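PDB 4MNR: peptidoglycan glycosyltransferase, which is a penicillin-binding protein, pairing an N-terminal domain of the dimerisation-domain type with a larger domain of the beta-lactamase clan. Local coordinates for residues N107-T112 with Y341-V346; L111-K116 with G140-M145; F207-T212 with G229-A234; S221-A226 with E238-T243. All blocks are in the same frame, centred on the assembly; numbering follows the deposited sequence. Where two conformers were deposited one is given.

Contact 1 of 4, residues N107-T112 with Y341-V346; sequences NDVTLT and YLVDSV
Leu-111 lies against the carbonyl of Leu-342, just before strand 343-346, and its side chain can be followed atom by atom. CB sits 3.4 Å from Leu-342 O, and CG is a little farther from the same oxygen. With CG turned back beside the backbone N (chi1 -57°), CD2 comes up beside the same oxygen and then reaches Val-343 CG2 at 4.0 Å. Val-343 also meets Val-109, CG1 to CG1 at 4.0 Å, the two side chains crossing at about a right angle. Strands 108-111 and 343-346 run antiparallel, and Thr-110 is where their register slips. Its N donates to Ser-345 O (2.9 Å), while its O takes Asp-344 N (2.8 Å) and, weakly, Ser-345 N. Asp-344 and Ser-345 both facing one residue make a classic beta bulge. Past it, Thr-112 N reaches Leu-342 O at 2.8 Å, coming from well above the carbonyl plane, and Thr-112 CG2 lies obliquely against the Tyr-341 ring, 3.5 Å from CE2. Inward, Val-62 of helix 60-63 touches Leu-111 and Leu-342. The polar bonds that hold the two strands together through the bulge are thus backbone to backbone, and valine and leucine methyls pack beside them.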
# COMPACT_ATOMS: atom_id res chain seq x y z
N ASN A 107 30.19 -0.46 -0.78
CA ASN A 107 29.61 0.65 -0.03
C ASN A 107 28.46 0.19 0.86
O ASN A 107 27.81 -0.81 0.58
CB ASN A 107 29.13 1.73 -1.00
CG ASN A 107 30.26 2.28 -1.86
OD1 ASN A 107 31.31 2.65 -1.34
ND2 ASN A 107 30.06 2.31 -3.17
N ASP A 108 28.23 0.93 1.94
CA ASP A 108 27.20 0.58 2.90
C ASP A 108 25.93 1.32 2.55
O ASP A 108 25.95 2.52 2.24
CB ASP A 108 27.63 0.94 4.32
CG ASP A 108 28.84 0.14 4.79
OD1 ASP A 108 29.07 -0.99 4.30
OD2 ASP A 108 29.58 0.66 5.65
N VAL A 109 24.81 0.61 2.60
CA VAL A 109 23.51 1.17 2.23
C VAL A 109 22.63 1.35 3.46
O VAL A 109 22.43 0.40 4.21
CB VAL A 109 22.81 0.24 1.23
CG1 VAL A 109 21.38 0.69 0.97
CG2 VAL A 109 23.60 0.20 -0.07
N THR A 110 22.13 2.57 3.67
CA THR A 110 21.21 2.85 4.77
C THR A 110 19.79 3.04 4.26
O THR A 110 19.54 3.90 3.41
CB THR A 110 21.64 4.13 5.55
OG1 THR A 110 22.95 3.93 6.10
CG2 THR A 110 20.66 4.42 6.69
N LEU A 111 18.88 2.22 4.77
CA LEU A 111 17.48 2.28 4.35
C LEU A 111 16.73 3.33 5.16
O LEU A 111 17.22 3.82 6.18
CB LEU A 111 16.80 0.92 4.55
CG LEU A 111 17.46 -0.26 3.84
CD1 LEU A 111 16.63 -1.53 4.07
CD2 LEU A 111 17.63 0.02 2.35
N THR A 112 15.52 3.64 4.69
CA THR A 112 14.62 4.56 5.38
C THR A 112 13.85 3.89 6.53
O THR A 112 13.23 4.57 7.35
CB THR A 112 13.57 5.14 4.42
OG1 THR A 112 12.99 4.07 3.66
CG2 THR A 112 14.22 6.13 3.44
N TYR A 341 10.50 6.16 -1.56
CA TYR A 341 11.88 5.70 -1.59
C TYR A 341 12.26 4.92 -0.35
O TYR A 341 11.66 5.09 0.72
CB TYR A 341 12.86 6.86 -1.83
CG TYR A 341 13.02 7.85 -0.71
CD1 TYR A 341 12.09 8.85 -0.51
CD2 TYR A 341 14.13 7.81 0.13
CE1 TYR A 341 12.23 9.78 0.50
CE2 TYR A 341 14.29 8.74 1.14
CZ TYR A 341 13.33 9.72 1.32
OH TYR A 341 13.48 10.66 2.31
N LEU A 342 13.28 4.07 -0.51
CA LEU A 342 13.66 3.09 0.48
C LEU A 342 15.11 3.27 0.93
O LEU A 342 15.50 2.78 1.99
CB LEU A 342 13.47 1.70 -0.14
CG LEU A 342 13.24 0.45 0.68
CD1 LEU A 342 12.34 0.71 1.87
CD2 LEU A 342 12.62 -0.61 -0.24
N VAL A 343 15.93 3.93 0.11
CA VAL A 343 17.34 4.14 0.45
C VAL A 343 17.61 5.58 0.82
O VAL A 343 17.40 6.47 -0.00
CB VAL A 343 18.29 3.70 -0.69
CG1 VAL A 343 19.76 4.07 -0.36
CG2 VAL A 343 18.15 2.21 -0.91
N ASP A 344 18.07 5.80 2.05
CA ASP A 344 18.33 7.16 2.53
C ASP A 344 19.69 7.64 2.08
O ASP A 344 19.88 8.81 1.73
CB ASP A 344 18.28 7.21 4.06
CG ASP A 344 18.69 8.58 4.60
OD1 ASP A 344 17.85 9.50 4.58
OD2 ASP A 344 19.84 8.73 5.06
N SER A 345 20.67 6.75 2.13
CA SER A 345 22.03 7.17 1.83
C SER A 345 22.94 5.99 1.53
O SER A 345 22.66 4.86 1.91
CB SER A 345 22.61 7.97 2.99
OG SER A 345 22.57 7.21 4.18
N VAL A 346 24.03 6.28 0.85
CA VAL A 346 25.07 5.28 0.65
C VAL A 346 26.39 5.89 1.07
O VAL A 346 26.70 7.01 0.69
CB VAL A 346 25.16 4.82 -0.81
CG1 VAL A 346 26.29 3.82 -0.97
CG2 VAL A 346 23.85 4.22 -1.27

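Contact 2 of 4, residues L111-K116 with G140-M145; sequences LTLNSK and GAILAM
The flat groups that meet Thr-112, Leu-113 and Asn-114 are the peptide carbonyls of Ile-142 and Leu-143; no aromatic ring takes part. Thr-112 OG1 donates to Ile-142 O at 2.6 Å, approaching 21° off the carbonyl plane. Leu-113 CD2 lies against that same oxygen, at 3.5 Å. One residue on, Leu-143 O accepts from Asn-114 N at 2.9 Å, again with the donor tilted by about 20°, and Leu-113 CA adds a longer CA-H...O contact. Methyl contacts lie alongside: Thr-112 CG2 rests 3.9 Å from Ala-141 CB, and Leu-113 CD2 meets Ile-142 CG2 at 4.0 Å. The amide of Asn-114 leaves the contact, its CG anti to the backbone N (chi1 173°), and OD1 caps the following helix by accepting from Ile-117 N and weakly from Lys-116 N. Helix 115-125 then covers Ala-144 through Ile-117, Gln-118 and Ala-121, while Gln-118 OE1 takes the N-H of Met-145, a selenomethionine. Leu-143 and Ala-144 both face Val-134 in a classic beta bulge, so what is joined here is an N-capped helix start and the bulged edge strand of the five-stranded antiparallel sheet, part of the helix-backed sheet of penicillin-binding proteins.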
# COMPACT_ATOMS: atom_id res chain seq x y z
N LEU A 111 18.88 2.22 4.77
CA LEU A 111 17.48 2.28 4.35
C LEU A 111 16.73 3.33 5.16
O LEU A 111 17.22 3.82 6.18
CB LEU A 111 16.80 0.92 4.55
CG LEU A 111 17.46 -0.26 3.84
CD1 LEU A 111 16.63 -1.53 4.07
CD2 LEU A 111 17.63 0.02 2.35
N THR A 112 15.52 3.64 4.69
CA THR A 112 14.62 4.56 5.38
C THR A 112 13.85 3.89 6.53
O THR A 112 13.23 4.57 7.35
CB THR A 112 13.57 5.14 4.42
OG1 THR A 112 12.99 4.07 3.66
CG2 THR A 112 14.22 6.13 3.44
N LEU A 113 13.89 2.55 6.58
CA LEU A 113 13.08 1.80 7.54
C LEU A 113 13.44 2.13 8.98
O LEU A 113 14.62 2.30 9.31
CB LEU A 113 13.28 0.30 7.34
CG LEU A 113 12.98 -0.28 5.96
CD1 LEU A 113 13.24 -1.78 6.00
CD2 LEU A 113 11.55 0.04 5.51
N ASN A 114 12.43 2.20 9.84
CA ASN A 114 12.66 2.24 11.28
C ASN A 114 12.41 0.85 11.85
O ASN A 114 11.38 0.24 11.57
CB ASN A 114 11.74 3.26 11.96
CG ASN A 114 11.85 3.21 13.48
OD1 ASN A 114 11.13 2.46 14.14
ND2 ASN A 114 12.79 3.98 14.05
N SER A 115 13.36 0.31 12.62
CA SER A 115 13.22 -1.08 13.05
C SER A 115 12.00 -1.34 13.93
O SER A 115 11.42 -2.42 13.85
CB SER A 115 14.51 -1.57 13.73
OG SER A 115 14.72 -0.90 14.96
N LYS A 116 11.60 -0.36 14.73
CA LYS A 116 10.46 -0.55 15.64
C LYS A 116 9.13 -0.49 14.89
O LYS A 116 8.21 -1.28 15.18
CB LYS A 116 10.47 0.47 16.78
CG LYS A 116 11.66 0.32 17.72
CD LYS A 116 11.72 1.47 18.72
CE LYS A 116 10.45 1.57 19.54
NZ LYS A 116 10.49 2.72 20.51
N GLY A 140 7.89 10.87 1.23
CA GLY A 140 7.83 9.63 0.48
C GLY A 140 8.69 8.53 1.08
O GLY A 140 8.78 7.43 0.53
N ALA A 141 9.35 8.81 2.20
CA ALA A 141 10.20 7.78 2.82
C ALA A 141 9.36 6.63 3.34
O ALA A 141 8.33 6.83 3.98
CB ALA A 141 11.04 8.37 3.95
N ILE A 142 9.84 5.41 3.09
CA ILE A 142 9.18 4.21 3.58
C ILE A 142 9.72 3.82 4.96
O ILE A 142 10.89 3.45 5.11
CB ILE A 142 9.33 3.06 2.58
CG1 ILE A 142 8.57 3.44 1.30
CG2 ILE A 142 8.77 1.78 3.15
CD1 ILE A 142 8.76 2.49 0.24
N LEU A 143 8.86 3.93 5.97
CA LEU A 143 9.26 3.67 7.35
C LEU A 143 9.11 2.20 7.74
O LEU A 143 9.78 1.73 8.65
CB LEU A 143 8.44 4.54 8.32
CG LEU A 143 8.40 6.04 8.01
CD1 LEU A 143 7.56 6.79 9.04
CD2 LEU A 143 9.80 6.67 7.96
N ALA A 144 8.21 1.49 7.06
CA ALA A 144 8.04 0.04 7.22
C ALA A 144 7.47 -0.55 5.94
O ALA A 144 6.67 0.06 5.25
CB ALA A 144 7.11 -0.29 8.42
N MSE A 145 7.90 -1.77 5.62
CA MSE A 145 7.39 -2.47 4.46
C MSE A 145 7.49 -3.95 4.79
O MSE A 145 8.59 -4.49 4.88
CB MSE A 145 8.19 -2.10 3.19
CG MSE A 145 7.74 -2.82 1.95
SE MSE A 145 8.58 -2.05 0.35
CE MSE A 145 7.16 -0.81 -0.09

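Contact 3 of 4, residues F207-T212 with G229-A234; sequences FSSPGT and GSLTLA
Phe-207 and Leu-231 exchange two backbone hydrogen bonds. Phe-207 N donates to Leu-231 O at 2.8 Å, and Leu-231 N returns to Phe-207 O at 2.9 Å, both nearly straight with angles at hydrogen of 173° and 170°. Farther along, Ser-209 N reaches Gly-229 O at 2.8 Å, but this bond is bent to 134°, and the pairing frays where Gly-229 takes a positive phi and the chain turns at Ser-230. Between these rungs Ser-208 lies opposite Ser-230 as a non-hydrogen-bonded pair, and both of their side chains are exposed. The hydroxyl of Ser-209 belongs to the other face: it is hydrogen-bonded to Ser-241 OG and also accepts from Asn-222 ND2. Strands 206-209 and 231-232 form a small two-stranded antiparallel sheet within the penicillin-binding domain, and the second strand runs directly into helix 233-239, with Thr-232 as its N-cap. On the face shared by Phe-207, Ser-209 and Leu-231, Leu-231 CD1 packs 3.6 Å from Ser-209 OG and also touches its CB. The leucine side chain also touches Ala-236 and Leu-239 of the helix. Phe-207 CE1 comes within 4.3 Å of Leu-233 CB, an oblique approach to the ring. Beyond it, Val-244 and Glu-251 of helix 242-263 touch the same phenylalanine, and a magnesium ion lies about 5 Å from its side chain.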
# COMPACT_ATOMS: atom_id res chain seq x y z
N PHE A 207 -27.75 10.72 -1.76
CA PHE A 207 -27.93 9.59 -2.66
C PHE A 207 -28.76 8.50 -1.99
O PHE A 207 -28.68 8.32 -0.78
CB PHE A 207 -26.59 8.93 -2.99
CG PHE A 207 -25.71 9.72 -3.89
CD1 PHE A 207 -24.90 10.72 -3.37
CD2 PHE A 207 -25.65 9.44 -5.24
CE1 PHE A 207 -24.07 11.44 -4.20
CE2 PHE A 207 -24.82 10.15 -6.08
CZ PHE A 207 -24.02 11.16 -5.56
N SER A 208 -29.55 7.77 -2.77
CA SER A 208 -30.24 6.61 -2.22
C SER A 208 -29.22 5.49 -1.97
O SER A 208 -28.33 5.27 -2.78
CB SER A 208 -31.34 6.14 -3.17
OG SER A 208 -32.10 5.09 -2.60
N SER A 209 -29.36 4.79 -0.85
CA SER A 209 -28.43 3.72 -0.50
C SER A 209 -29.15 2.38 -0.22
O SER A 209 -29.12 1.87 0.90
CB SER A 209 -27.56 4.14 0.70
OG SER A 209 -26.57 3.16 1.00
N PRO A 210 -29.77 1.79 -1.26
CA PRO A 210 -30.47 0.51 -1.06
C PRO A 210 -29.50 -0.64 -0.85
O PRO A 210 -28.32 -0.51 -1.16
CB PRO A 210 -31.24 0.33 -2.36
CG PRO A 210 -30.46 1.10 -3.38
CD PRO A 210 -29.90 2.28 -2.64
N GLY A 211 -30.00 -1.78 -0.35
CA GLY A 211 -29.14 -2.92 -0.11
C GLY A 211 -28.64 -3.48 -1.43
O GLY A 211 -27.49 -3.93 -1.54
N THR A 212 -29.52 -3.49 -2.42
CA THR A 212 -29.15 -3.90 -3.76
C THR A 212 -29.80 -2.94 -4.74
O THR A 212 -30.81 -2.31 -4.44
CB THR A 212 -29.63 -5.33 -4.09
OG1 THR A 212 -31.05 -5.37 -4.12
CG2 THR A 212 -29.13 -6.34 -3.06
N GLY A 229 -31.08 3.59 3.47
CA GLY A 229 -31.95 4.70 3.12
C GLY A 229 -31.16 5.79 2.42
O GLY A 229 -30.24 5.51 1.66
N SER A 230 -31.50 7.04 2.67
CA SER A 230 -30.84 8.13 1.96
C SER A 230 -29.64 8.60 2.76
O SER A 230 -29.75 8.84 3.97
CB SER A 230 -31.82 9.28 1.70
OG SER A 230 -32.31 9.80 2.91
N LEU A 231 -28.50 8.72 2.10
CA LEU A 231 -27.28 9.15 2.77
C LEU A 231 -26.64 10.33 2.05
O LEU A 231 -26.67 10.40 0.83
CB LEU A 231 -26.26 8.01 2.76
CG LEU A 231 -26.63 6.71 3.48
CD1 LEU A 231 -25.50 5.72 3.28
CD2 LEU A 231 -26.88 6.95 4.96
N THR A 232 -26.03 11.25 2.80
CA THR A 232 -25.16 12.22 2.15
C THR A 232 -23.93 11.47 1.69
O THR A 232 -23.64 10.37 2.17
CB THR A 232 -24.69 13.34 3.09
OG1 THR A 232 -23.88 12.78 4.13
CG2 THR A 232 -25.87 14.10 3.70
N LEU A 233 -23.19 12.06 0.76
CA LEU A 233 -21.98 11.43 0.26
C LEU A 233 -20.96 11.21 1.39
O LEU A 233 -20.28 10.18 1.41
CB LEU A 233 -21.39 12.23 -0.90
CG LEU A 233 -20.13 11.68 -1.57
CD1 LEU A 233 -20.35 10.26 -2.03
CD2 LEU A 233 -19.76 12.59 -2.76
N ALA A 234 -20.89 12.14 2.34
CA ALA A 234 -20.02 11.95 3.51
C ALA A 234 -20.46 10.74 4.35
O ALA A 234 -19.63 9.91 4.74
CB ALA A 234 -19.97 13.22 4.38

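Contact 4 of 4, residues S221-A226 with E238-T243; sequences SNFNKA and ELSSNT
Asn-222 OD1 is gripped by at least two donors across the contact: Ser-241 OG, the hydroxyl already tied to Ser-209, at 2.9 Å and Thr-243 N at 3.0 Å, the latter practically straight (179°). The other end of the amide is held too. ND2 donates to Ala-226 O at 2.9 Å, with that oxygen in the amide plane, so the flip of the group is fixed. Asn-242 answers from the helix start: its ND2 donates to Ser-221 O at 3.0 Å, in the carbonyl plane. In the given conformer of Phe-223, one of two, the same nitrogen sits 3.4 Å above one face of the ring, offset toward the rim, with ring and amide planes 76° apart. A water accepts from Phe-223 N and Asn-242 N and donates to Ser-240 O (2.7 Å), bridging the loop to the inter-helix turn. That turn opens with Ser-240 as the C-prime residue of a Schellman motif, and Ser-241 then N-caps helix 242-263. Lys-188 NZ hydrogen-bonds to both Ser-240 OG and Asn-242 OD1, and Lys-400 also reaches Ser-240 OG. Ser-240 to Asn-242 reads as the SxN motif, meeting the lysines of the SxxK and KTG motifs, the cluster that marks the active-site cleft of penicillin-binding proteins.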
# COMPACT_ATOMS: atom_id res chain seq x y z
N SER A 221 -24.42 -4.20 -4.82
CA SER A 221 -25.00 -4.42 -3.49
C SER A 221 -24.11 -3.84 -2.40
O SER A 221 -22.89 -3.90 -2.49
CB SER A 221 -25.21 -5.91 -3.22
OG SER A 221 -26.14 -6.50 -4.12
N ASN A 222 -24.74 -3.27 -1.38
CA ASN A 222 -24.03 -2.87 -0.18
C ASN A 222 -23.53 -4.11 0.52
O ASN A 222 -24.06 -5.21 0.30
CB ASN A 222 -24.95 -2.10 0.77
CG ASN A 222 -25.07 -0.63 0.41
OD1 ASN A 222 -24.27 -0.09 -0.34
ND2 ASN A 222 -26.09 0.03 0.94
N PHE A 223 -22.50 -3.95 1.34
CA PHE A 223 -22.01 -5.06 2.14
C PHE A 223 -23.14 -5.58 3.02
O PHE A 223 -23.87 -4.80 3.63
CB PHE A 223 -20.81 -4.64 2.99
CG PHE A 223 -19.64 -4.15 2.18
CD1 PHE A 223 -19.07 -4.96 1.22
CD2 PHE A 223 -19.11 -2.89 2.39
CE1 PHE A 223 -17.99 -4.52 0.46
CE2 PHE A 223 -18.03 -2.44 1.64
CZ PHE A 223 -17.47 -3.26 0.68
N ASN A 224 -23.31 -6.90 3.04
CA ASN A 224 -24.43 -7.56 3.73
C ASN A 224 -25.82 -7.12 3.25
O ASN A 224 -26.81 -7.31 3.95
CB ASN A 224 -24.33 -7.39 5.25
CG ASN A 224 -23.38 -8.38 5.89
OD1 ASN A 224 -22.17 -8.22 5.82
ND2 ASN A 224 -23.94 -9.41 6.52
N LYS A 225 -25.88 -6.56 2.05
CA LYS A 225 -27.12 -6.06 1.46
C LYS A 225 -27.90 -5.12 2.40
O LYS A 225 -29.13 -5.11 2.39
CB LYS A 225 -27.99 -7.21 0.97
CG LYS A 225 -27.35 -8.00 -0.18
CD LYS A 225 -28.14 -9.25 -0.49
CE LYS A 225 -27.34 -10.20 -1.35
NZ LYS A 225 -27.98 -11.54 -1.40
N ALA A 226 -27.16 -4.36 3.20
CA ALA A 226 -27.75 -3.39 4.13
C ALA A 226 -28.42 -2.22 3.41
O ALA A 226 -27.82 -1.60 2.53
CB ALA A 226 -26.69 -2.86 5.08
N GLU A 238 -18.58 7.18 5.26
CA GLU A 238 -18.49 6.63 6.62
C GLU A 238 -18.99 5.19 6.72
O GLU A 238 -18.36 4.37 7.40
CB GLU A 238 -19.22 7.51 7.63
CG GLU A 238 -18.65 8.92 7.75
CD GLU A 238 -19.44 9.81 8.70
OE1 GLU A 238 -20.50 9.36 9.20
OE2 GLU A 238 -19.00 10.95 8.95
N LEU A 239 -20.11 4.90 6.05
CA LEU A 239 -20.73 3.58 6.12
C LEU A 239 -20.19 2.66 5.03
O LEU A 239 -20.51 1.47 5.00
CB LEU A 239 -22.25 3.71 5.97
CG LEU A 239 -22.96 4.38 7.14
CD1 LEU A 239 -24.45 4.57 6.84
CD2 LEU A 239 -22.77 3.56 8.41
N SER A 240 -19.39 3.22 4.13
CA SER A 240 -18.86 2.51 2.97
C SER A 240 -19.94 1.89 2.07
O SER A 240 -19.91 0.69 1.79
CB SER A 240 -17.86 1.44 3.39
OG SER A 240 -16.95 1.20 2.33
N SER A 241 -20.88 2.70 1.60
CA SER A 241 -21.97 2.19 0.77
C SER A 241 -21.56 1.98 -0.70
O SER A 241 -21.20 2.93 -1.40
CB SER A 241 -23.18 3.13 0.83
OG SER A 241 -24.12 2.77 -0.17
N ASN A 242 -21.64 0.74 -1.16
CA ASN A 242 -21.33 0.44 -2.55
C ASN A 242 -22.40 0.99 -3.50
O ASN A 242 -22.09 1.42 -4.61
CB ASN A 242 -21.22 -1.08 -2.78
CG ASN A 242 -20.03 -1.71 -2.04
OD1 ASN A 242 -18.98 -1.09 -1.87
ND2 ASN A 242 -20.21 -2.96 -1.59
N THR A 243 -23.65 0.95 -3.07
CA THR A 243 -24.71 1.42 -3.97
C THR A 243 -24.66 2.94 -4.19
O THR A 243 -25.00 3.42 -5.27
CB THR A 243 -26.11 0.95 -3.58
OG1 THR A 243 -26.42 1.39 -2.26
CG2 THR A 243 -26.21 -0.59 -3.67
O HOH W 1 -21.58 -1.34 1.29

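Overall arrangement
From the N terminus, 107-112 comes first and opens contact 1, whose partner 341-346 arrives 229 residues on from its end. Contact 2 starts from the same stretch, shares Leu-111 and Thr-112, and closes early at 140-145; Tyr-341 probably hydrogen-bonds to Gly-140 and Ile-142, joining the two contacts and so the six-stranded mixed sheet to the five-stranded one. Contacts 3 and 4 both lie within contact 1's long loop, after contact 2 has closed. Their segments alternate along the chain and so cross, interlocking strand 206-209, the 221-226 loop and helices 233-239 and 242-263. The centres of contacts 2 and 4 are about 35 Å apart, on opposite sides of the chain's centre.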